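Local coordinates for putative alpha-L-fucosidase (Bacteroides thetaiotaomicron VPI-5482, PDB 3GZA), which probably hydrolyses alpha-L-fucosidic linkages, as a putative exported alpha-L-fucosidase of glycosyl hydrolase family 29, at residues Tyr28-Phe33 and Asn52-Thr57; Leu59-Trp64 and Val111-Asn116. All blocks are in the same frame, centred on the assembly; numbering follows the deposited sequence.

Contact 1 of 2, residues Tyr28-Phe33 and Asn52-Thr57; sequences YDLHVF and NIFNPT. With NA (sodium ion), chain G.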
ATOM      1  N   TYR A  28      10.484  14.158  -7.136  1.00 25.71           N
ATOM      2  CA  TYR A  28       9.496  13.617  -8.037  1.00 25.20           C
ATOM      3  C   TYR A  28       8.584  12.714  -7.210  1.00 26.67           C
ATOM      4  O   TYR A  28       9.085  11.894  -6.435  1.00 26.17           O
ATOM      5  CB  TYR A  28      10.224  12.856  -9.139  1.00 25.51           C
ATOM      6  CG  TYR A  28       9.590  12.801 -10.510  1.00 27.20           C
ATOM      7  CD1 TYR A  28       9.168  13.965 -11.100  1.00 26.19           C
ATOM      8  CD2 TYR A  28       9.517  11.618 -11.206  1.00 26.16           C
ATOM      9  CE1 TYR A  28       8.672  13.957 -12.384  1.00 25.54           C
ATOM     10  CE2 TYR A  28       9.007  11.589 -12.479  1.00 25.80           C
ATOM     11  CZ  TYR A  28       8.639  12.761 -13.063  1.00 27.33           C
ATOM     12  OH  TYR A  28       8.180  12.792 -14.355  1.00 26.82           O
ATOM     13  N   ASP A  29       7.299  12.925  -7.303  1.00 25.02           N
ATOM     14  CA  ASP A  29       6.308  12.133  -6.604  1.00 25.33           C
ATOM     15  C   ASP A  29       5.004  12.277  -7.367  1.00 26.15           C
ATOM     16  O   ASP A  29       4.925  13.020  -8.347  1.00 26.72           O
ATOM     17  CB  ASP A  29       6.238  12.582  -5.125  1.00 25.75           C
ATOM     18  CG  ASP A  29       5.607  11.552  -4.176  1.00 26.20           C
ATOM     19  OD1 ASP A  29       4.859  10.622  -4.641  1.00 25.02           O
ATOM     20  OD2 ASP A  29       5.851  11.707  -2.946  1.00 26.38           O
ATOM     21  N   LEU A  30       3.957  11.569  -6.909  1.00 25.47           N
ATOM     22  CA  LEU A  30       2.717  11.475  -7.705  1.00 25.67           C
ATOM     23  C   LEU A  30       2.035  12.792  -8.028  1.00 24.02           C
ATOM     24  O   LEU A  30       1.436  12.951  -9.104  1.00 24.33           O
ATOM     25  CB  LEU A  30       1.733  10.549  -6.973  1.00 25.60           C
ATOM     26  CG  LEU A  30       2.199   9.108  -6.751  1.00 25.53           C
ATOM     27  CD1 LEU A  30       1.261   8.410  -5.731  1.00 26.78           C
ATOM     28  CD2 LEU A  30       2.300   8.312  -8.085  1.00 27.27           C
ATOM     29  N   HIS A  31       2.073  13.737  -7.112  1.00 24.81           N
ATOM     30  CA  HIS A  31       1.385  15.002  -7.252  1.00 24.53           C
ATOM     31  C   HIS A  31       2.003  15.899  -8.321  1.00 25.00           C
ATOM     32  O   HIS A  31       1.380  16.897  -8.688  1.00 24.84           O
ATOM     33  CB  HIS A  31       1.313  15.753  -5.910  1.00 24.61           C
ATOM     34  CG  HIS A  31       2.631  15.939  -5.250  1.00 25.02           C
ATOM     35  ND1 HIS A  31       3.555  16.892  -5.661  1.00 26.38           N
ATOM     36  CD2 HIS A  31       3.232  15.236  -4.260  1.00 25.54           C
ATOM     37  CE1 HIS A  31       4.627  16.795  -4.902  1.00 26.89           C
ATOM     38  NE2 HIS A  31       4.462  15.801  -4.046  1.00 26.49           N
ATOM     39  N   VAL A  32       3.205  15.592  -8.819  1.00 25.95           N
ATOM     40  CA  VAL A  32       3.719  16.341  -9.958  1.00 25.76           C
ATOM     41  C   VAL A  32       2.787  16.261 -11.179  1.00 25.75           C
ATOM     42  O   VAL A  32       2.732  17.177 -12.030  1.00 25.77           O
ATOM     43  CB  VAL A  32       5.125  15.849 -10.326  1.00 26.02           C
ATOM     44  CG1 VAL A  32       5.570  16.332 -11.704  1.00 25.26           C
ATOM     45  CG2 VAL A  32       6.136  16.221  -9.218  1.00 27.16           C
ATOM     46  N   PHE A  33       1.950  15.204 -11.229  1.00 25.25           N
ATOM     47  CA  PHE A  33       1.099  14.915 -12.373  1.00 25.52           C
ATOM     48  C   PHE A  33      -0.353  15.325 -12.189  1.00 25.83           C
ATOM     49  O   PHE A  33      -1.227  15.010 -13.081  1.00 26.67           O
ATOM     50  CB  PHE A  33       1.163  13.400 -12.637  1.00 26.16           C
ATOM     51  CG  PHE A  33       2.546  12.889 -12.934  1.00 25.30           C
ATOM     52  CD1 PHE A  33       3.432  12.625 -11.884  1.00 26.17           C
ATOM     53  CD2 PHE A  33       2.924  12.659 -14.258  1.00 28.42           C
ATOM     54  CE1 PHE A  33       4.713  12.142 -12.172  1.00 29.48           C
ATOM     55  CE2 PHE A  33       4.168  12.219 -14.580  1.00 26.99           C
ATOM     56  CZ  PHE A  33       5.069  11.959 -13.548  1.00 25.86           C
ATOM     57  N   ASN A  52      -2.427   6.413 -11.030  1.00 25.19           N
ATOM     58  CA  ASN A  52      -2.163   6.310 -12.452  1.00 25.80           C
ATOM     59  C   ASN A  52      -2.066   7.637 -13.187  1.00 26.30           C
ATOM     60  O   ASN A  52      -1.908   7.684 -14.403  1.00 27.01           O
ATOM     61  CB  ASN A  52      -3.042   5.270 -13.148  1.00 25.01           C
ATOM     62  CG  ASN A  52      -2.481   3.866 -12.931  1.00 25.89           C
ATOM     63  OD1 ASN A  52      -1.306   3.594 -13.239  1.00 26.70           O
ATOM     64  ND2 ASN A  52      -3.298   2.979 -12.377  1.00 25.63           N
ATOM     65  N   ILE A  53      -2.144   8.737 -12.457  1.00 25.36           N
ATOM     66  CA  ILE A  53      -1.782  10.003 -13.072  1.00 25.43           C
ATOM     67  C   ILE A  53      -0.262   9.975 -13.365  1.00 26.76           C
ATOM     68  O   ILE A  53       0.239  10.759 -14.190  1.00 25.70           O
ATOM     69  CB  ILE A  53      -2.155  11.224 -12.196  1.00 25.11           C
ATOM     70  CG1 ILE A  53      -1.487  11.211 -10.797  1.00 26.48           C
ATOM     71  CG2 ILE A  53      -3.691  11.366 -12.110  1.00 25.60           C
ATOM     72  CD1 ILE A  53      -1.744  12.482  -9.899  1.00 25.76           C
ATOM     73  N   PHE A  54       0.462   9.080 -12.695  1.00 26.38           N
ATOM     74  CA  PHE A  54       1.900   8.961 -12.901  1.00 26.04           C
ATOM     75  C   PHE A  54       2.144   8.312 -14.257  1.00 26.43           C
ATOM     76  O   PHE A  54       2.042   7.072 -14.391  1.00 26.48           O
ATOM     77  CB  PHE A  54       2.527   8.081 -11.828  1.00 27.41           C
ATOM     78  CG  PHE A  54       4.043   8.133 -11.811  1.00 26.84           C
ATOM     79  CD1 PHE A  54       4.796   7.265 -12.581  1.00 27.98           C
ATOM     80  CD2 PHE A  54       4.696   9.052 -11.017  1.00 29.63           C
ATOM     81  CE1 PHE A  54       6.146   7.357 -12.644  1.00 26.57           C
ATOM     82  CE2 PHE A  54       6.094   9.145 -11.019  1.00 27.48           C
ATOM     83  CZ  PHE A  54       6.823   8.270 -11.823  1.00 27.17           C
ATOM     84  N   ASN A  55       2.551   9.106 -15.239  1.00 26.88           N
ATOM     85  CA  ASN A  55       2.759   8.625 -16.605  1.00 25.99           C
ATOM     86  C   ASN A  55       3.756   9.472 -17.399  1.00 26.70           C
ATOM     87  O   ASN A  55       3.356  10.133 -18.370  1.00 28.22           O
ATOM     88  CB  ASN A  55       1.389   8.538 -17.297  1.00 26.55           C
ATOM     89  CG  ASN A  55       1.428   7.804 -18.605  1.00 28.81           C
ATOM     90  OD1 ASN A  55       2.220   6.869 -18.780  1.00 31.33           O
ATOM     91  ND2 ASN A  55       0.556   8.205 -19.540  1.00 30.76           N
ATOM     92  N   PRO A  56       5.036   9.500 -16.982  1.00 27.08           N
ATOM     93  CA  PRO A  56       6.054  10.318 -17.667  1.00 27.20           C
ATOM     94  C   PRO A  56       6.495   9.577 -18.953  1.00 27.24           C
ATOM     95  O   PRO A  56       7.522   8.892 -18.980  1.00 26.78           O
ATOM     96  CB  PRO A  56       7.169  10.432 -16.650  1.00 28.13           C
ATOM     97  CG  PRO A  56       7.087   9.226 -15.818  1.00 27.93           C
ATOM     98  CD  PRO A  56       5.604   8.789 -15.833  1.00 26.58           C
ATOM     99  N   THR A  57       5.745   9.753 -20.028  1.00 28.47           N
ATOM    100  CA  THR A  57       5.991   8.994 -21.244  1.00 29.61           C
ATOM    101  C   THR A  57       7.287   9.360 -21.998  1.00 29.19           C
ATOM    102  O   THR A  57       7.704   8.600 -22.887  1.00 30.58           O
ATOM    103  CB  THR A  57       4.786   9.091 -22.247  1.00 31.18           C
ATOM    104  OG1 THR A  57       4.590  10.454 -22.632  1.00 33.45           O
ATOM    105  CG2 THR A  57       3.488   8.495 -21.635  1.00 32.11           C
TER
HETATM  106 NA    NA G 471       1.134  19.259  -8.542  1.00 12.96          NA
HETATM  107  O   HOH W   1       3.355  19.190  -7.484  1.00 14.31           O
HETATM  108  O   HOH W   2       2.487  19.611 -10.492  1.00 15.75           O
HETATM  109  O   HOH W   3      -0.042  19.204  -6.261  1.00 15.53           O

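Contact 2 of 2, residues Leu59-Trp64 and Val111-Asn116; sequences LNTDQW and VRDFVN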
ATOM      1  N   LEU A  59      10.129  10.064 -20.184  1.00 26.07           N
ATOM      2  CA  LEU A  59      11.163   9.973 -19.129  1.00 25.79           C
ATOM      3  C   LEU A  59      12.510   9.685 -19.718  1.00 26.96           C
ATOM      4  O   LEU A  59      12.672   8.739 -20.498  1.00 26.49           O
ATOM      5  CB  LEU A  59      10.811   8.879 -18.141  1.00 27.04           C
ATOM      6  CG  LEU A  59      11.879   8.762 -17.036  1.00 28.29           C
ATOM      7  CD1 LEU A  59      11.702   9.896 -16.087  1.00 31.16           C
ATOM      8  CD2 LEU A  59      11.810   7.442 -16.239  1.00 30.08           C
ATOM      9  N   ASN A  60      13.505  10.479 -19.307  1.00 27.66           N
ATOM     10  CA  ASN A  60      14.879  10.249 -19.711  1.00 27.35           C
ATOM     11  C   ASN A  60      15.817  10.774 -18.624  1.00 26.54           C
ATOM     12  O   ASN A  60      16.157  11.952 -18.595  1.00 26.66           O
ATOM     13  CB  ASN A  60      15.195  10.894 -21.036  1.00 27.05           C
ATOM     14  CG  ASN A  60      16.614  10.591 -21.486  1.00 29.71           C
ATOM     15  OD1 ASN A  60      17.315   9.816 -20.837  1.00 32.08           O
ATOM     16  ND2 ASN A  60      16.996  11.104 -22.667  1.00 36.52           N
ATOM     17  N   THR A  61      16.229   9.916 -17.694  1.00 25.66           N
ATOM     18  CA  THR A  61      17.114  10.369 -16.629  1.00 25.34           C
ATOM     19  C   THR A  61      18.494  10.771 -17.147  1.00 24.85           C
ATOM     20  O   THR A  61      19.179  11.540 -16.432  1.00 25.89           O
ATOM     21  CB  THR A  61      17.234   9.351 -15.515  1.00 24.56           C
ATOM     22  OG1 THR A  61      17.602   8.118 -16.097  1.00 25.42           O
ATOM     23  CG2 THR A  61      15.920   9.193 -14.760  1.00 26.51           C
ATOM     24  N   ASP A  62      18.887  10.343 -18.353  1.00 24.69           N
ATOM     25  CA  ASP A  62      20.153  10.836 -18.896  1.00 23.66           C
ATOM     26  C   ASP A  62      20.027  12.360 -19.022  1.00 25.11           C
ATOM     27  O   ASP A  62      20.996  13.055 -18.804  1.00 25.96           O
ATOM     28  CB  ASP A  62      20.502  10.246 -20.252  1.00 23.92           C
ATOM     29  CG  ASP A  62      21.005   8.816 -20.205  1.00 23.40           C
ATOM     30  OD1 ASP A  62      21.293   8.306 -19.117  1.00 26.15           O
ATOM     31  OD2 ASP A  62      21.113   8.220 -21.348  1.00 25.80           O
ATOM     32  N   GLN A  63      18.866  12.846 -19.511  1.00 25.72           N
ATOM     33  CA  GLN A  63      18.641  14.290 -19.724  1.00 25.17           C
ATOM     34  C   GLN A  63      18.709  15.053 -18.410  1.00 25.60           C
ATOM     35  O   GLN A  63      19.265  16.177 -18.343  1.00 25.83           O
ATOM     36  CB  GLN A  63      17.342  14.522 -20.527  1.00 25.81           C
ATOM     37  CG  GLN A  63      17.065  15.957 -20.936  1.00 25.11           C
ATOM     38  CD  GLN A  63      16.259  16.736 -19.948  1.00 27.53           C
ATOM     39  OE1 GLN A  63      15.779  16.185 -18.951  1.00 25.71           O
ATOM     40  NE2 GLN A  63      16.101  18.050 -20.204  1.00 27.62           N
ATOM     41  N   TRP A  64      18.175  14.441 -17.363  1.00 24.89           N
ATOM     42  CA  TRP A  64      18.241  15.051 -16.014  1.00 24.79           C
ATOM     43  C   TRP A  64      19.700  15.242 -15.554  1.00 26.25           C
ATOM     44  O   TRP A  64      20.097  16.311 -15.103  1.00 25.83           O
ATOM     45  CB  TRP A  64      17.595  14.120 -15.000  1.00 26.09           C
ATOM     46  CG  TRP A  64      16.153  13.827 -15.139  1.00 25.11           C
ATOM     47  CD1 TRP A  64      15.349  14.055 -16.232  1.00 25.66           C
ATOM     48  CD2 TRP A  64      15.368  13.109 -14.216  1.00 26.42           C
ATOM     49  NE1 TRP A  64      14.080  13.562 -15.971  1.00 26.45           N
ATOM     50  CE2 TRP A  64      14.081  12.948 -14.761  1.00 26.57           C
ATOM     51  CE3 TRP A  64      15.623  12.603 -12.937  1.00 27.16           C
ATOM     52  CZ2 TRP A  64      13.033  12.302 -14.060  1.00 28.84           C
ATOM     53  CZ3 TRP A  64      14.587  11.955 -12.249  1.00 27.96           C
ATOM     54  CH2 TRP A  64      13.321  11.814 -12.818  1.00 28.09           C
ATOM     55  N   VAL A 111      14.707   4.777  -9.908  1.00 24.59           N
ATOM     56  CA  VAL A 111      15.953   4.818  -9.135  1.00 24.66           C
ATOM     57  C   VAL A 111      17.062   4.138  -9.947  1.00 26.04           C
ATOM     58  O   VAL A 111      18.195   4.638 -10.030  1.00 25.56           O
ATOM     59  CB  VAL A 111      15.770   4.181  -7.749  1.00 25.12           C
ATOM     60  CG1 VAL A 111      17.135   4.099  -7.032  1.00 24.64           C
ATOM     61  CG2 VAL A 111      14.753   4.978  -6.908  1.00 26.65           C
ATOM     62  N   ARG A 112      16.747   3.017 -10.579  1.00 25.01           N
ATOM     63  CA  ARG A 112      17.739   2.326 -11.404  1.00 24.88           C
ATOM     64  C   ARG A 112      18.159   3.155 -12.617  1.00 25.13           C
ATOM     65  O   ARG A 112      19.333   3.312 -12.927  1.00 25.34           O
ATOM     66  CB  ARG A 112      17.255   0.973 -11.828  1.00 25.46           C
ATOM     67  CG  ARG A 112      18.405   0.229 -12.494  1.00 24.71           C
ATOM     68  CD  ARG A 112      18.276  -1.245 -12.577  1.00 23.98           C
ATOM     69  NE  ARG A 112      17.896  -1.872 -11.336  1.00 25.69           N
ATOM     70  CZ  ARG A 112      18.721  -2.075 -10.289  1.00 24.60           C
ATOM     71  NH1 ARG A 112      19.987  -1.706 -10.325  1.00 25.96           N
ATOM     72  NH2 ARG A 112      18.255  -2.693  -9.210  1.00 25.79           N
ATOM     73  N   ASP A 113      17.164   3.663 -13.335  1.00 24.50           N
ATOM     74  CA  ASP A 113      17.453   4.515 -14.487  1.00 25.40           C
ATOM     75  C   ASP A 113      18.403   5.630 -14.020  1.00 25.11           C
ATOM     76  O   ASP A 113      19.421   5.928 -14.658  1.00 24.54           O
ATOM     77  CB  ASP A 113      16.183   5.176 -14.990  1.00 25.04           C
ATOM     78  CG  ASP A 113      15.288   4.287 -15.828  1.00 28.35           C
ATOM     79  OD1 ASP A 113      15.404   3.056 -15.840  1.00 27.06           O
ATOM     80  OD2 ASP A 113      14.417   4.901 -16.473  1.00 30.84           O
ATOM     81  N   PHE A 114      18.065   6.237 -12.897  1.00 25.22           N
ATOM     82  CA  PHE A 114      18.786   7.389 -12.350  1.00 25.02           C
ATOM     83  C   PHE A 114      20.200   7.121 -11.946  1.00 24.78           C
ATOM     84  O   PHE A 114      21.123   7.847 -12.372  1.00 24.74           O
ATOM     85  CB  PHE A 114      18.007   7.914 -11.145  1.00 25.06           C
ATOM     86  CG  PHE A 114      18.591   9.141 -10.536  1.00 25.23           C
ATOM     87  CD1 PHE A 114      18.315  10.362 -11.057  1.00 26.04           C
ATOM     88  CD2 PHE A 114      19.397   9.076  -9.416  1.00 26.98           C
ATOM     89  CE1 PHE A 114      18.867  11.505 -10.523  1.00 26.19           C
ATOM     90  CE2 PHE A 114      19.920  10.253  -8.843  1.00 27.75           C
ATOM     91  CZ  PHE A 114      19.657  11.443  -9.402  1.00 27.22           C
ATOM     92  N   VAL A 115      20.423   6.040 -11.205  1.00 25.21           N
ATOM     93  CA  VAL A 115      21.792   5.760 -10.799  1.00 25.22           C
ATOM     94  C   VAL A 115      22.630   5.374 -12.011  1.00 24.71           C
ATOM     95  O   VAL A 115      23.812   5.751 -12.126  1.00 24.62           O
ATOM     96  CB  VAL A 115      21.907   4.698  -9.690  1.00 24.44           C
ATOM     97  CG1 VAL A 115      21.164   5.119  -8.404  1.00 26.85           C
ATOM     98  CG2 VAL A 115      21.439   3.331 -10.178  1.00 25.78           C
ATOM     99  N   ASN A 116      22.020   4.688 -12.989  1.00 24.70           N
ATOM    100  CA  ASN A 116      22.719   4.361 -14.204  1.00 24.95           C
ATOM    101  C   ASN A 116      23.138   5.641 -14.968  1.00 24.47           C
ATOM    102  O   ASN A 116      24.266   5.723 -15.469  1.00 24.96           O
ATOM    103  CB  ASN A 116      21.847   3.458 -15.113  1.00 23.66           C
ATOM    104  CG  ASN A 116      21.676   2.036 -14.561  1.00 26.45           C
ATOM    105  OD1 ASN A 116      22.347   1.623 -13.611  1.00 26.62           O
ATOM    106  ND2 ASN A 116      20.838   1.246 -15.248  1.00 26.05           N
TER
HETATM  107  O   HOH W   4      15.269   7.117 -18.075  1.00 17.63           O

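Contact 1 of 2, residues Tyr28-Phe33 and Asn52-Thr57
Phe33 sends CG anti to its own carbonyl carbon (chi1 -60°), and Phe54 holds CG opposite its backbone nitrogen (chi1 -169°); these two rotations bring the rings together, and with Tyr28 they form an aromatic cluster. The cluster joins the loop after strand 22-26 of the predicted TIM-barrel domain to the loop after helix 40-45. The Phe33 and Phe54 rings meet obliquely, planes at 50°, with Phe33 CE1 3.3 Å from Phe54 CD2. Phe33 also receives a CH-pi contact: Phe54 CA sits over the centre of one face, 4.0 Å from the ring centroid, while Val32 CG1 lies over the opposite face, toward its rim. A flat, wide side chain suits this slot, covering backbone and ring at once, and its CE2 reaches Pro56 CD at 3.9 Å. Were Phe33 an alanine, Phe54 CA and Pro56 CD would probably lose their cover, and the Phe54 ring its neighbour on one face, leaving Leu30 and Tyr28 to hold it. Leu30 adds its CD2 methyl, 3.8 Å from Phe54 CB, and Ile53 lays CD1 against Leu30 O, 3.3 Å away. The short 3-10 segment 30-33 carries Phe33 into the cluster, while His31 O in the same segment binds a sodium ion completed by Asp34, Ile36 and three waters. Tyr28 suits a buried place because its hydroxyl bonds to Asp320 O; the same OH atom rests 3.4 Å from Pro56 CB.

Contact 2 of 2, residues Leu59-Trp64 and Val111-Asn116
Two groups grip Asp113 OD2: a water donates to it at 2.9 Å, and Arg104 forms a salt bridge with it. That water also accepts from Thr61 N at 3.0 Å, so it bridges the first turn of helix 61-69 to the side of helix 110-121, two helices of the predicted TIM-barrel domain. Thr61 suits the interface because it is small and carries both a hydroxyl and a methyl. With chi1 at 53°, OG1 lies between the backbone nitrogen and the carbonyl carbon, 3.2 Å from Asp113 O in a weak, unsettled hydrogen bond; Thr61 OG1 also bonds to Ser117 OG. Thr61 CG2 packs between Asp113 CB and the face of the Trp64 indole. Asn60 is the N-cap, its OD1 taking the amide of Asp62 from above the carbonyl plane. Deeper in, Trp64 CE3 comes up at the edge of the Phe114 ring, 4.0 Å from CD1; both large rings also pack on Leu78 of strand 75-79, while Trp64 NE1 bonds to Gly323 O. The Asp113 carboxylate, probably kept charged by Arg104, is thus satisfied by that salt bridge and the water at one side of the interface, while Trp64 and Phe114 fill the side facing the sheet.

Overall arrangement
Following the chain from the N terminus, strand 22-26 runs into residues 28-33, and contact 1 closes the loop that passes through helix 40-45 and returns at 52-57. Contact 2 opens soon afterwards at 59-64 and closes only at 111-116, after strand 75-79 and the long loop leading to helix 110-121. The two closures therefore stand in series, neither nesting nor crossing, with centres about 15 Å apart. They do touch, for Tyr28 meets Trp64 edge-to-face, linking the loop just past strand 22-26 to helix 61-69. Contact 1 thus ties loops together beside the sodium site, and contact 2 joins neighbouring helices over the parallel strands.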